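Phosphoribosylaminoimidazole carboxylase, ATPase subunit (Thermus thermophilus, PDB 3AW8) probably catalyses the ATP-dependent conversion of 5-aminoimidazole ribonucleotide and bicarbonate to N5-carboxyaminoimidazole ribonucleotide in de novo purine biosynthesis. Local coordinates at residues F177-S182 and A213-A218; E200-H203 and R209-L212; A74-E79 and A90-Q95; G3-G8 and G45-E50; Y326-A329 and G333-V336. All blocks are in the same frame, centred on the assembly; numbering follows the deposited sequence.

Contact 1: residues F177-S182 and A213-A218. With AMP (adenosine monophosphate), chain C.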
# COMPACT_ATOMS: atom_id res chain seq x y z
N PHE A 177 -21.09 -8.01 -28.28
CA PHE A 177 -21.27 -7.23 -27.07
C PHE A 177 -20.91 -5.75 -27.22
O PHE A 177 -20.06 -5.38 -28.04
CB PHE A 177 -20.46 -7.86 -25.92
CG PHE A 177 -18.98 -7.93 -26.19
CD1 PHE A 177 -18.17 -6.82 -25.99
CD2 PHE A 177 -18.41 -9.10 -26.68
CE1 PHE A 177 -16.80 -6.87 -26.28
CE2 PHE A 177 -17.04 -9.17 -26.97
CZ PHE A 177 -16.24 -8.05 -26.77
N ASP A 178 -21.59 -4.92 -26.43
CA ASP A 178 -21.35 -3.49 -26.43
C ASP A 178 -19.97 -3.31 -25.80
O ASP A 178 -19.15 -2.51 -26.26
CB ASP A 178 -22.40 -2.79 -25.56
CG ASP A 178 -23.81 -2.92 -26.13
OD1 ASP A 178 -24.78 -2.82 -25.34
OD2 ASP A 178 -23.95 -3.11 -27.36
N ARG A 179 -19.72 -4.09 -24.75
CA ARG A 179 -18.45 -4.06 -24.05
C ARG A 179 -18.35 -5.26 -23.12
O ARG A 179 -19.31 -6.02 -22.94
CB ARG A 179 -18.32 -2.78 -23.22
CG ARG A 179 -19.32 -2.69 -22.09
CD ARG A 179 -19.15 -1.41 -21.29
NE ARG A 179 -20.23 -1.26 -20.33
CZ ARG A 179 -20.35 -0.23 -19.50
NH1 ARG A 179 -21.37 -0.17 -18.65
NH2 ARG A 179 -19.45 0.75 -19.52
N GLU A 180 -17.17 -5.42 -22.52
CA GLU A 180 -16.92 -6.48 -21.57
C GLU A 180 -16.81 -5.81 -20.22
O GLU A 180 -16.24 -4.73 -20.09
CB GLU A 180 -15.62 -7.21 -21.92
CG GLU A 180 -15.80 -8.27 -22.99
CD GLU A 180 -14.51 -8.97 -23.36
OE1 GLU A 180 -13.75 -8.43 -24.19
OE2 GLU A 180 -14.24 -10.06 -22.81
N VAL A 181 -17.40 -6.42 -19.20
CA VAL A 181 -17.33 -5.87 -17.86
C VAL A 181 -17.11 -7.00 -16.88
O VAL A 181 -17.27 -8.17 -17.22
CB VAL A 181 -18.63 -5.08 -17.49
CG1 VAL A 181 -18.82 -3.92 -18.45
CG2 VAL A 181 -19.84 -6.00 -17.50
N SER A 182 -16.71 -6.66 -15.66
CA SER A 182 -16.48 -7.69 -14.65
C SER A 182 -16.89 -7.14 -13.30
O SER A 182 -16.87 -5.93 -13.08
CB SER A 182 -15.01 -8.11 -14.61
OG SER A 182 -14.21 -7.09 -14.05
N ALA A 213 -12.98 1.97 -14.11
CA ALA A 213 -13.83 1.82 -12.93
C ALA A 213 -14.19 3.17 -12.31
O ALA A 213 -13.33 4.04 -12.16
CB ALA A 213 -13.14 0.94 -11.90
N PRO A 214 -15.47 3.36 -11.95
CA PRO A 214 -16.54 2.37 -12.13
C PRO A 214 -16.84 2.24 -13.62
O PRO A 214 -16.42 3.08 -14.41
CB PRO A 214 -17.71 2.99 -11.37
CG PRO A 214 -17.03 3.80 -10.31
CD PRO A 214 -15.92 4.45 -11.07
N ALA A 215 -17.54 1.19 -14.02
CA ALA A 215 -17.86 1.03 -15.43
C ALA A 215 -18.57 2.30 -15.91
O ALA A 215 -19.64 2.65 -15.41
CB ALA A 215 -18.76 -0.19 -15.64
N PRO A 216 -17.97 3.01 -16.87
CA PRO A 216 -18.55 4.24 -17.41
C PRO A 216 -20.01 4.10 -17.81
O PRO A 216 -20.33 3.34 -18.73
CB PRO A 216 -17.66 4.55 -18.60
CG PRO A 216 -16.33 4.03 -18.16
CD PRO A 216 -16.70 2.70 -17.54
N GLY A 217 -20.89 4.81 -17.12
CA GLY A 217 -22.31 4.77 -17.44
C GLY A 217 -23.12 3.67 -16.78
O GLY A 217 -24.34 3.78 -16.67
N ALA A 218 -22.44 2.62 -16.35
CA ALA A 218 -23.10 1.49 -15.70
C ALA A 218 -24.42 1.87 -15.04
O ALA A 218 -24.48 2.78 -14.22
CB ALA A 218 -22.16 0.87 -14.66
P AMP C . -10.75 -16.14 -22.88
O1P AMP C . -10.27 -15.52 -21.61
O2P AMP C . -12.35 -16.36 -22.79
O3P AMP C . -10.01 -17.55 -23.10
O5' AMP C . -10.40 -15.16 -24.13
C5' AMP C . -11.09 -13.91 -23.95
C4' AMP C . -11.01 -13.08 -25.25
O4' AMP C . -11.72 -13.74 -26.35
C3' AMP C . -11.63 -11.69 -25.07
O3' AMP C . -10.82 -10.69 -25.71
C2' AMP C . -13.03 -11.79 -25.69
O2' AMP C . -13.40 -10.58 -26.35
C1' AMP C . -12.95 -12.99 -26.67
N9 AMP C . -14.14 -13.86 -26.54
C8 AMP C . -14.28 -14.94 -25.70
N7 AMP C . -15.45 -15.48 -25.84
C5 AMP C . -16.15 -14.79 -26.77
C6 AMP C . -17.45 -14.90 -27.34
N6 AMP C . -18.31 -15.91 -26.93
N1 AMP C . -17.83 -14.01 -28.28
C2 AMP C . -17.01 -13.03 -28.68
N3 AMP C . -15.78 -12.89 -28.18
C4 AMP C . -15.32 -13.74 -27.23

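Contact 2: residues E200-H203 and R209-L212. With AMP (adenosine monophosphate), chain C.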
# COMPACT_ATOMS: atom_id res chain seq x y z
N GLU A 200 -15.24 -1.83 -16.51
CA GLU A 200 -15.21 -2.07 -17.94
C GLU A 200 -13.81 -2.50 -18.33
O GLU A 200 -12.84 -1.77 -18.09
CB GLU A 200 -15.60 -0.81 -18.71
CG GLU A 200 -15.26 -0.90 -20.19
CD GLU A 200 -15.78 0.27 -20.98
OE1 GLU A 200 -15.28 0.46 -22.12
OE2 GLU A 200 -16.69 0.97 -20.49
N ASN A 201 -13.69 -3.67 -18.94
CA ASN A 201 -12.39 -4.19 -19.33
C ASN A 201 -12.23 -4.27 -20.83
O ASN A 201 -13.15 -4.69 -21.54
CB ASN A 201 -12.19 -5.58 -18.71
CG ASN A 201 -12.64 -5.64 -17.27
OD1 ASN A 201 -13.48 -6.46 -16.90
ND2 ASN A 201 -12.09 -4.75 -16.44
N ARG A 202 -11.08 -3.85 -21.33
CA ARG A 202 -10.82 -3.89 -22.76
C ARG A 202 -9.65 -4.79 -23.04
O ARG A 202 -8.57 -4.60 -22.49
CB ARG A 202 -10.52 -2.49 -23.30
CG ARG A 202 -11.66 -1.53 -23.12
CD ARG A 202 -11.37 -0.24 -23.82
NE ARG A 202 -12.46 0.70 -23.65
CZ ARG A 202 -12.41 1.97 -24.04
NH1 ARG A 202 -11.31 2.43 -24.62
NH2 ARG A 202 -13.45 2.76 -23.83
N HIS A 203 -9.87 -5.76 -23.91
CA HIS A 203 -8.84 -6.71 -24.26
C HIS A 203 -8.34 -6.43 -25.66
O HIS A 203 -9.04 -5.84 -26.47
CB HIS A 203 -9.39 -8.13 -24.19
CG HIS A 203 -10.00 -8.47 -22.87
ND1 HIS A 203 -9.24 -8.83 -21.77
CD2 HIS A 203 -11.29 -8.45 -22.45
CE1 HIS A 203 -10.04 -9.02 -20.73
NE2 HIS A 203 -11.28 -8.80 -21.12
N ARG A 209 -6.00 -5.08 -21.49
CA ARG A 209 -5.16 -3.91 -21.70
C ARG A 209 -5.56 -2.73 -20.84
O ARG A 209 -4.71 -2.00 -20.36
CB ARG A 209 -5.21 -3.48 -23.16
CG ARG A 209 -4.79 -4.56 -24.13
CD ARG A 209 -3.31 -4.89 -24.01
NE ARG A 209 -2.97 -5.99 -24.92
CZ ARG A 209 -1.73 -6.29 -25.29
NH1 ARG A 209 -0.70 -5.58 -24.85
NH2 ARG A 209 -1.52 -7.30 -26.12
N LEU A 210 -6.86 -2.55 -20.64
CA LEU A 210 -7.33 -1.42 -19.87
C LEU A 210 -8.61 -1.71 -19.09
O LEU A 210 -9.50 -2.40 -19.58
CB LEU A 210 -7.59 -0.24 -20.81
CG LEU A 210 -8.06 1.07 -20.17
CD1 LEU A 210 -6.84 1.89 -19.77
CD2 LEU A 210 -8.93 1.84 -21.15
N SER A 211 -8.70 -1.15 -17.89
CA SER A 211 -9.88 -1.32 -17.05
C SER A 211 -10.39 0.05 -16.57
O SER A 211 -9.63 0.85 -16.02
CB SER A 211 -9.57 -2.21 -15.83
OG SER A 211 -9.58 -3.58 -16.18
N LEU A 212 -11.67 0.31 -16.79
CA LEU A 212 -12.26 1.57 -16.38
C LEU A 212 -13.24 1.33 -15.24
O LEU A 212 -14.21 0.58 -15.38
CB LEU A 212 -12.96 2.23 -17.57
CG LEU A 212 -11.98 2.60 -18.69
CD1 LEU A 212 -12.71 2.98 -19.97
CD2 LEU A 212 -11.09 3.73 -18.20
P AMP C . -10.75 -16.14 -22.88
O1P AMP C . -10.27 -15.52 -21.61
O2P AMP C . -12.35 -16.36 -22.79
O3P AMP C . -10.01 -17.55 -23.10
O5' AMP C . -10.40 -15.16 -24.13
C5' AMP C . -11.09 -13.91 -23.95
C4' AMP C . -11.01 -13.08 -25.25
O4' AMP C . -11.72 -13.74 -26.35
C3' AMP C . -11.63 -11.69 -25.07
O3' AMP C . -10.82 -10.69 -25.71
C2' AMP C . -13.03 -11.79 -25.69
O2' AMP C . -13.40 -10.58 -26.35
C1' AMP C . -12.95 -12.99 -26.67
N9 AMP C . -14.14 -13.86 -26.54
C8 AMP C . -14.28 -14.94 -25.70
N7 AMP C . -15.45 -15.48 -25.84
C5 AMP C . -16.15 -14.79 -26.77
C6 AMP C . -17.45 -14.90 -27.34
N6 AMP C . -18.31 -15.91 -26.93
N1 AMP C . -17.83 -14.01 -28.28
C2 AMP C . -17.01 -13.03 -28.68
N3 AMP C . -15.78 -12.89 -28.18
C4 AMP C . -15.32 -13.74 -27.23

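Contact 3: residues A74-E79 and A90-Q95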
# COMPACT_ATOMS: atom_id res chain seq x y z
N ALA A 74 -3.47 -30.50 -5.68
CA ALA A 74 -2.66 -29.90 -4.63
C ALA A 74 -3.52 -29.16 -3.61
O ALA A 74 -3.21 -29.14 -2.42
CB ALA A 74 -1.63 -28.95 -5.23
N ALA A 75 -4.61 -28.54 -4.06
CA ALA A 75 -5.49 -27.82 -3.16
C ALA A 75 -6.26 -28.79 -2.27
O ALA A 75 -6.41 -28.55 -1.08
CB ALA A 75 -6.45 -26.95 -3.94
N ARG A 76 -6.77 -29.88 -2.86
CA ARG A 76 -7.54 -30.86 -2.10
C ARG A 76 -6.66 -31.68 -1.14
O ARG A 76 -7.13 -32.11 -0.09
CB ARG A 76 -8.30 -31.80 -3.05
CG ARG A 76 -9.52 -31.15 -3.69
CD ARG A 76 -10.28 -32.11 -4.60
NE ARG A 76 -11.40 -31.47 -5.29
CZ ARG A 76 -12.44 -30.91 -4.67
NH1 ARG A 76 -12.51 -30.91 -3.34
NH2 ARG A 76 -13.42 -30.34 -5.38
N ARG A 77 -5.40 -31.86 -1.50
CA ARG A 77 -4.47 -32.61 -0.66
C ARG A 77 -4.26 -31.91 0.68
O ARG A 77 -4.11 -32.56 1.71
CB ARG A 77 -3.12 -32.75 -1.37
CG ARG A 77 -2.04 -33.43 -0.54
CD ARG A 77 -2.28 -34.94 -0.45
NE ARG A 77 -1.29 -35.59 0.41
CZ ARG A 77 -1.32 -35.56 1.74
NH1 ARG A 77 -0.38 -36.18 2.44
NH2 ARG A 77 -2.30 -34.92 2.36
N LEU A 78 -4.25 -30.58 0.66
CA LEU A 78 -4.05 -29.80 1.88
C LEU A 78 -5.36 -29.49 2.59
O LEU A 78 -5.35 -29.18 3.78
CB LEU A 78 -3.35 -28.49 1.55
CG LEU A 78 -1.82 -28.43 1.46
CD1 LEU A 78 -1.27 -29.66 0.78
CD2 LEU A 78 -1.43 -27.18 0.69
N GLU A 79 -6.47 -29.58 1.87
CA GLU A 79 -7.78 -29.27 2.44
C GLU A 79 -8.03 -29.99 3.76
O GLU A 79 -8.60 -29.41 4.68
CB GLU A 79 -8.89 -29.62 1.45
CG GLU A 79 -10.17 -28.81 1.67
CD GLU A 79 -11.13 -28.89 0.48
OE1 GLU A 79 -11.96 -27.97 0.33
OE2 GLU A 79 -11.05 -29.88 -0.29
N ALA A 90 -14.58 -24.47 -6.21
CA ALA A 90 -14.49 -23.27 -7.05
C ALA A 90 -13.43 -23.43 -8.14
O ALA A 90 -13.62 -23.01 -9.28
CB ALA A 90 -14.18 -22.06 -6.20
N LEU A 91 -12.30 -24.04 -7.80
CA LEU A 91 -11.24 -24.28 -8.77
C LEU A 91 -11.75 -25.25 -9.82
O LEU A 91 -11.55 -25.05 -11.02
CB LEU A 91 -10.02 -24.90 -8.10
CG LEU A 91 -8.99 -23.97 -7.47
CD1 LEU A 91 -7.86 -24.80 -6.89
CD2 LEU A 91 -8.45 -23.04 -8.53
N GLU A 92 -12.41 -26.31 -9.36
CA GLU A 92 -12.96 -27.34 -10.22
C GLU A 92 -13.88 -26.68 -11.26
O GLU A 92 -13.69 -26.84 -12.46
CB GLU A 92 -13.76 -28.34 -9.38
CG GLU A 92 -13.85 -29.75 -9.95
CD GLU A 92 -12.78 -30.69 -9.39
OE1 GLU A 92 -12.70 -30.83 -8.14
OE2 GLU A 92 -12.02 -31.28 -10.19
N VAL A 93 -14.88 -25.96 -10.77
CA VAL A 93 -15.83 -25.28 -11.64
C VAL A 93 -15.14 -24.34 -12.63
O VAL A 93 -15.37 -24.41 -13.83
CB VAL A 93 -16.84 -24.45 -10.81
CG1 VAL A 93 -17.78 -23.70 -11.73
CG2 VAL A 93 -17.63 -25.35 -9.88
N ALA A 94 -14.28 -23.47 -12.11
CA ALA A 94 -13.58 -22.47 -12.92
C ALA A 94 -12.54 -22.98 -13.91
O ALA A 94 -12.18 -22.27 -14.84
CB ALA A 94 -12.95 -21.43 -12.01
N GLN A 95 -12.05 -24.20 -13.72
CA GLN A 95 -11.03 -24.73 -14.61
C GLN A 95 -11.56 -25.52 -15.81
O GLN A 95 -10.79 -26.05 -16.60
CB GLN A 95 -10.02 -25.57 -13.81
CG GLN A 95 -9.24 -24.78 -12.76
CD GLN A 95 -8.07 -25.56 -12.17
OE1 GLN A 95 -8.19 -26.75 -11.88
NE2 GLN A 95 -6.94 -24.89 -11.97

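Contact 4: residues G3-G8 and G45-E50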
# COMPACT_ATOMS: atom_id res chain seq x y z
N GLY A 3 -0.58 -19.08 3.75
CA GLY A 3 0.16 -19.76 2.70
C GLY A 3 -0.56 -19.52 1.39
O GLY A 3 -1.79 -19.57 1.32
N ILE A 4 0.20 -19.25 0.34
CA ILE A 4 -0.39 -18.98 -0.96
C ILE A 4 0.17 -19.87 -2.07
O ILE A 4 1.38 -19.90 -2.30
CB ILE A 4 -0.19 -17.49 -1.38
CG1 ILE A 4 -0.98 -16.57 -0.45
CG2 ILE A 4 -0.64 -17.29 -2.82
CD1 ILE A 4 -0.65 -15.12 -0.63
N LEU A 5 -0.73 -20.59 -2.74
CA LEU A 5 -0.33 -21.42 -3.86
C LEU A 5 -0.14 -20.45 -5.04
O LEU A 5 -1.09 -19.79 -5.48
CB LEU A 5 -1.41 -22.46 -4.16
CG LEU A 5 -1.26 -23.90 -3.62
CD1 LEU A 5 -0.26 -23.98 -2.50
CD2 LEU A 5 -2.62 -24.39 -3.16
N GLY A 6 1.10 -20.35 -5.51
CA GLY A 6 1.41 -19.46 -6.61
C GLY A 6 2.24 -18.26 -6.16
O GLY A 6 1.83 -17.52 -5.26
N GLY A 7 3.41 -18.08 -6.78
CA GLY A 7 4.26 -16.97 -6.41
C GLY A 7 4.26 -15.81 -7.40
O GLY A 7 5.23 -15.05 -7.47
N GLY A 8 3.17 -15.68 -8.16
CA GLY A 8 3.06 -14.62 -9.15
C GLY A 8 2.81 -13.22 -8.58
O GLY A 8 2.93 -13.00 -7.37
N GLY A 45 9.07 -25.39 -5.77
CA GLY A 45 8.68 -26.77 -5.94
C GLY A 45 7.45 -26.91 -6.82
O GLY A 45 6.64 -25.98 -6.90
N GLU A 46 7.30 -28.06 -7.47
CA GLU A 46 6.14 -28.31 -8.32
C GLU A 46 4.93 -28.51 -7.42
O GLU A 46 5.06 -28.99 -6.31
CB GLU A 46 6.35 -29.57 -9.17
CG GLU A 46 7.60 -29.55 -10.04
CD GLU A 46 7.50 -28.56 -11.19
OE1 GLU A 46 8.51 -28.39 -11.91
OE2 GLU A 46 6.42 -27.95 -11.37
N PHE A 47 3.75 -28.12 -7.89
CA PHE A 47 2.53 -28.27 -7.10
C PHE A 47 2.15 -29.73 -6.90
O PHE A 47 1.43 -30.07 -5.96
CB PHE A 47 1.36 -27.53 -7.77
CG PHE A 47 1.54 -26.04 -7.80
CD1 PHE A 47 1.55 -25.31 -6.62
CD2 PHE A 47 1.70 -25.37 -9.01
CE1 PHE A 47 1.73 -23.93 -6.65
CE2 PHE A 47 1.88 -23.99 -9.05
CZ PHE A 47 1.89 -23.27 -7.87
N LEU A 48 2.63 -30.59 -7.79
CA LEU A 48 2.32 -32.01 -7.69
C LEU A 48 3.43 -32.79 -6.99
O LEU A 48 3.38 -34.02 -6.92
CB LEU A 48 2.03 -32.58 -9.07
CG LEU A 48 0.74 -31.98 -9.65
CD1 LEU A 48 0.42 -32.64 -10.98
CD2 LEU A 48 -0.40 -32.16 -8.65
N ASP A 49 4.42 -32.07 -6.48
CA ASP A 49 5.51 -32.68 -5.73
C ASP A 49 5.00 -32.67 -4.29
O ASP A 49 5.11 -31.67 -3.58
CB ASP A 49 6.78 -31.84 -5.85
CG ASP A 49 7.88 -32.26 -4.88
OD1 ASP A 49 9.01 -31.73 -5.00
OD2 ASP A 49 7.63 -33.12 -3.99
N GLU A 50 4.42 -33.79 -3.88
CA GLU A 50 3.84 -33.91 -2.55
C GLU A 50 4.80 -33.47 -1.45
O GLU A 50 4.38 -32.87 -0.46
CB GLU A 50 3.38 -35.35 -2.31
CG GLU A 50 2.27 -35.49 -1.29
CD GLU A 50 1.63 -36.86 -1.31
OE1 GLU A 50 0.54 -37.01 -0.72
OE2 GLU A 50 2.22 -37.79 -1.90

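Contact 5: residues Y326-A329 and G333-V336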
# COMPACT_ATOMS: atom_id res chain seq x y z
N TYR A 326 6.04 -5.26 -11.11
CA TYR A 326 6.03 -6.53 -10.40
C TYR A 326 7.37 -7.17 -10.06
O TYR A 326 7.41 -8.12 -9.29
CB TYR A 326 5.17 -7.55 -11.16
CG TYR A 326 3.78 -7.03 -11.46
CD1 TYR A 326 3.14 -6.12 -10.61
CD2 TYR A 326 3.09 -7.47 -12.59
CE1 TYR A 326 1.87 -5.66 -10.87
CE2 TYR A 326 1.81 -7.01 -12.87
CZ TYR A 326 1.21 -6.11 -12.00
OH TYR A 326 -0.08 -5.68 -12.25
N GLY A 327 8.46 -6.65 -10.63
CA GLY A 327 9.76 -7.21 -10.35
C GLY A 327 10.09 -8.42 -11.21
O GLY A 327 11.10 -9.09 -10.99
N LYS A 328 9.24 -8.71 -12.18
CA LYS A 328 9.45 -9.85 -13.08
C LYS A 328 10.32 -9.39 -14.24
O LYS A 328 10.35 -8.21 -14.58
CB LYS A 328 8.09 -10.35 -13.60
CG LYS A 328 7.12 -10.75 -12.48
CD LYS A 328 5.66 -10.88 -12.93
CE LYS A 328 5.43 -12.07 -13.86
NZ LYS A 328 4.01 -12.16 -14.31
N ALA A 329 11.05 -10.33 -14.85
CA ALA A 329 11.91 -10.01 -15.99
C ALA A 329 11.02 -9.79 -17.19
O ALA A 329 10.11 -10.57 -17.44
CB ALA A 329 12.87 -11.15 -16.26
N GLY A 333 4.71 -10.43 -24.33
CA GLY A 333 3.39 -10.77 -23.82
C GLY A 333 3.27 -11.03 -22.32
O GLY A 333 2.19 -11.41 -21.84
N ARG A 334 4.34 -10.80 -21.57
CA ARG A 334 4.33 -11.04 -20.14
C ARG A 334 3.82 -9.85 -19.34
O ARG A 334 4.15 -8.71 -19.63
CB ARG A 334 5.74 -11.40 -19.67
CG ARG A 334 5.81 -11.89 -18.24
CD ARG A 334 7.19 -12.38 -17.87
NE ARG A 334 7.12 -13.26 -16.70
CZ ARG A 334 8.16 -13.64 -15.96
NH1 ARG A 334 7.97 -14.44 -14.92
NH2 ARG A 334 9.38 -13.20 -16.24
N LYS A 335 2.99 -10.11 -18.33
CA LYS A 335 2.49 -9.04 -17.48
C LYS A 335 3.63 -8.68 -16.53
O LYS A 335 4.03 -9.50 -15.69
CB LYS A 335 1.26 -9.50 -16.69
CG LYS A 335 0.10 -9.85 -17.58
CD LYS A 335 -1.17 -10.05 -16.80
CE LYS A 335 -2.32 -10.34 -17.75
NZ LYS A 335 -3.56 -10.73 -17.03
N VAL A 336 4.16 -7.47 -16.68
CA VAL A 336 5.28 -7.04 -15.86
C VAL A 336 4.96 -5.90 -14.92
O VAL A 336 5.82 -5.45 -14.16
CB VAL A 336 6.49 -6.65 -16.73
CG1 VAL A 336 7.11 -7.90 -17.31
CG2 VAL A 336 6.06 -5.73 -17.85
O HOH W 1 7.97 -6.65 -13.71
O HOH W 2 4.47 -14.32 -15.94
O HOH W 3 11.14 -13.02 -13.94

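Contact 1: residues F177-S182 and A213-A218
R179 NH2 donates to the backbone P216 O at 2.8 Å. The bond is bent, 143° at the hydrogen, and the oxygen sits 25° out of the guanidinium plane. The same NH2 forms a salt bridge with E200, and NE is held by Q249. Three partners therefore fix both the reach and the rotation of the guanidinium. The chain is extended from CG to NE, with CG set between the backbone N and carbonyl carbon (chi1 65°), and this carries it straight to the 213-218 loop. A215 CB lies over one face of the guanidinium, 4.0 Å from NH1. P216 CD touches NH2 at 3.9 Å. The receiving loop is a type II turn from A215 to A218, with G217 at a positive phi. With an alanine in place of R179, the carbonyl of P216 and the carboxylate of E200 would probably lose their common mate. The next residue, E180, turns to the AMP pocket, where its OE1 accepts from the ribose O2' at 3.1 Å. The F177 ring stands near the same hydroxyl, with CZ 3.8 Å from O2'. The strand enters through a classic bulge, in which Q249 alone pairs with D178 and R179. Strand 179-187 runs between strands 193-204 and 241-250, and the 213-218 loop leads from strand 207-213 into helix 220-237.

Contact 2: residues E200-H203 and R209-L212
L212 and R202 meet on one face of this strand pair. Their side chains slant across each other, and L212 CD1 lies over a face of the R202 guanidinium, 3.9 Å from NH2. L210 runs alongside R202 and points the same way, with CD2 4.2 Å from R202 CD. E200 in turn lies beside L212. E200 has CG anti to its backbone N (chi1 166°), whereas R202 has CG beside its own N (chi1 -62°). The two chains converge in this way, and R202 NE donates to E200 OE1 at 3.2 Å in a salt bridge. The oxygen is close to the guanidinium plane and is met on its anti side. A second bond from R202 NH2 is weak. The other carboxylate oxygen, OE2, is taken by R179.

The opposite face carries N201 and S211. N201 ND2 donates to S211 OG at 2.8 Å, with the hydroxyl tilted out of the amide plane. N201 OD1 is hydrogen-bonded to S182 OG, so both ends of this buried amide are held.

E200 with L212 and R202 with L210 are hydrogen-bonded antiparallel pairs. R202 O accepts twice, from R209 N at 2.8 Å and from L210 N at 3.2 Å. A classic bulge thus sets two residues, R209 and L210, opposite the single R202. H203 CB lies 3.3 Å from the ribose O3' of AMP. The whole is a beta hairpin of strands 193-204 and 207-213 in the ATP-grasp domain, with one strand lining the nucleotide pocket.

Contact 3: residues A74-E79 and A90-Q95
Between 74-79 and 90-95 the nearest CA atoms are those of A75 and L91, 8.8 Å apart. A75 points its methyl at the other helix, and its CB meets L91 CD1 at 3.9 Å. L91 stretches only one branch across. Its CG lies beside its own backbone N and its chain is extended at chi2, which sends CD1 toward the alanine. Both residues are buried.

The polar half of the contact joins R76, which is exposed, to E92. R76 reaches E92 side-on with two nitrogens, and both go to the same oxygen. NH2 of R76 is 2.9 Å from E92 OE1, and NE of R76 is 3.2 Å from that oxygen. OE1 lies in the guanidinium plane, at its edge, and the guanidinium and carboxylate planes are 11° apart. The two side chains cross at about a right angle. R76 is extended from CG to NE, while E92 bends at chi2 (95°) to bring OE1 round. With E79, these two residues form a salt-bridge network.

Both helices belong to the preATP-grasp domain at the N terminus, a Rossmann-like unit. Helix 72-81 also packs on helix 50-57, with A74, R77 and L78 on L53 and a salt bridge from R77 NE to E50. Helix 88-94 leans on helix 97-107, where E92 touches R99 and V93 touches F103.

The second acid of R76 is in its own helix. R76 NH1 forms a long salt bridge with E79 OE2 at 3.5 Å.

Contact 4: residues G3-G8 and G45-E50
L5 and G6 meet the F47 ring where the first strand of a Rossmann-like fold gives way to a glycine-rich loop. The strand, 2-5, is an inner one in the parallel sheet of the preATP-grasp domain. G3 and I4 start the segment, and their backbones bond to strands 62-65 and 25-29, one neighbour each.

L5 comes next, and it is buried. Its CG lies 4.3 Å from F47 CE1, an oblique approach to the ring. This is the apolar part of the contact.

G6 follows with phi 110°, where a side chain would run into the carbonyl O of L5. Its backbone N lies at the edge of the F47 ring, near the ring plane. That nitrogen is 3.8 Å from F47 CE1 and equally far from F47 CZ. G6 CA is also close, 4.0 Å from F47 CZ. The ring thus meets the backbone of G6 with its far rim. G7 N is then hydrogen-bonded to D29 OD2. G8 takes the N-cap position before helix 9-18. G6 and G8 are consistent with a Rossmann-type GxGxxG pattern; the bound AMP lies elsewhere, in the ATP-grasp part.

The other segment links strand 41-44 to helix 50-57. F47 CG is beside the backbone N (chi1 -66°), and the ring is directed at the strand end. It is buried, with F67, L28 and P71 around it. A type I turn from E46 to D49 holds its backbone. D49 caps the helix weakly through OD2, and the turn is closed by D49 N donating to E46 O at 3.2 Å.

Contact 5: residues Y326-A329 and G333-V336
R334 NH2 donates to the carbonyl A329 O at 3.0 Å. The hydrogen meets a lone pair in the carbonyl plane, but the oxygen is tilted 25° from the guanidinium plane. The same NH2 also donates to water 3, which accepts from A329 N at 2.8 Å. K328 CB sits over the centre of one face of this guanidinium, 4.0 Å above it. Here R334 has CG anti to the backbone N (chi1 -171°), and its extended chain lies obliquely across that of K328.

K328 NZ donates to K335 O at 3.0 Å, in the carbonyl plane. It has two more partners, Q9 OE1 and water 2. Water 2 accepts from K328 NZ at 2.7 Å and from R334 NE at 3.0 Å. It stands between two like charges whose nitrogens, K328 NZ and R334 NE, are 4.1 Å apart, and probably eases their repulsion.

Y326 N donates to V336 O at 3.1 Å from well above the carbonyl plane. Water 1 accepts from K328 N; its contact with V336 O is too short to be trusted. Y326 OH is satisfied by H338 ND1, and K335 NZ by N265 OD1. A leucine in place of R334 would probably leave A329 O without its donor and waters 2 and 3 each short of one anchor.

The arrangement is a beta hairpin connection in the PurK C-terminal domain. Strand 321-325 turns back into strand 335-343 at the edge of the large antiparallel sheet, and Q9 joins the loop to helix 9-18.

From the N terminus, contact 4 closes first. It brings the loop after strand 41-44 back to the end of strand 2-5. Contact 3 follows in series and closes a short connection between two helices. The two touch each other and lie together in the preATP-grasp domain. The ATP-grasp part comes next. Contact 1 closes a long loop, and contact 2 is nested inside it as a hairpin. Both share one antiparallel sheet and both touch AMP. Contact 5 closes last, with just three residues between its segments, and reaches the same sheet from the C-terminal domain. Its nearest atoms are about 6 Å from contact 2 and from contact 4. None of the loops cross.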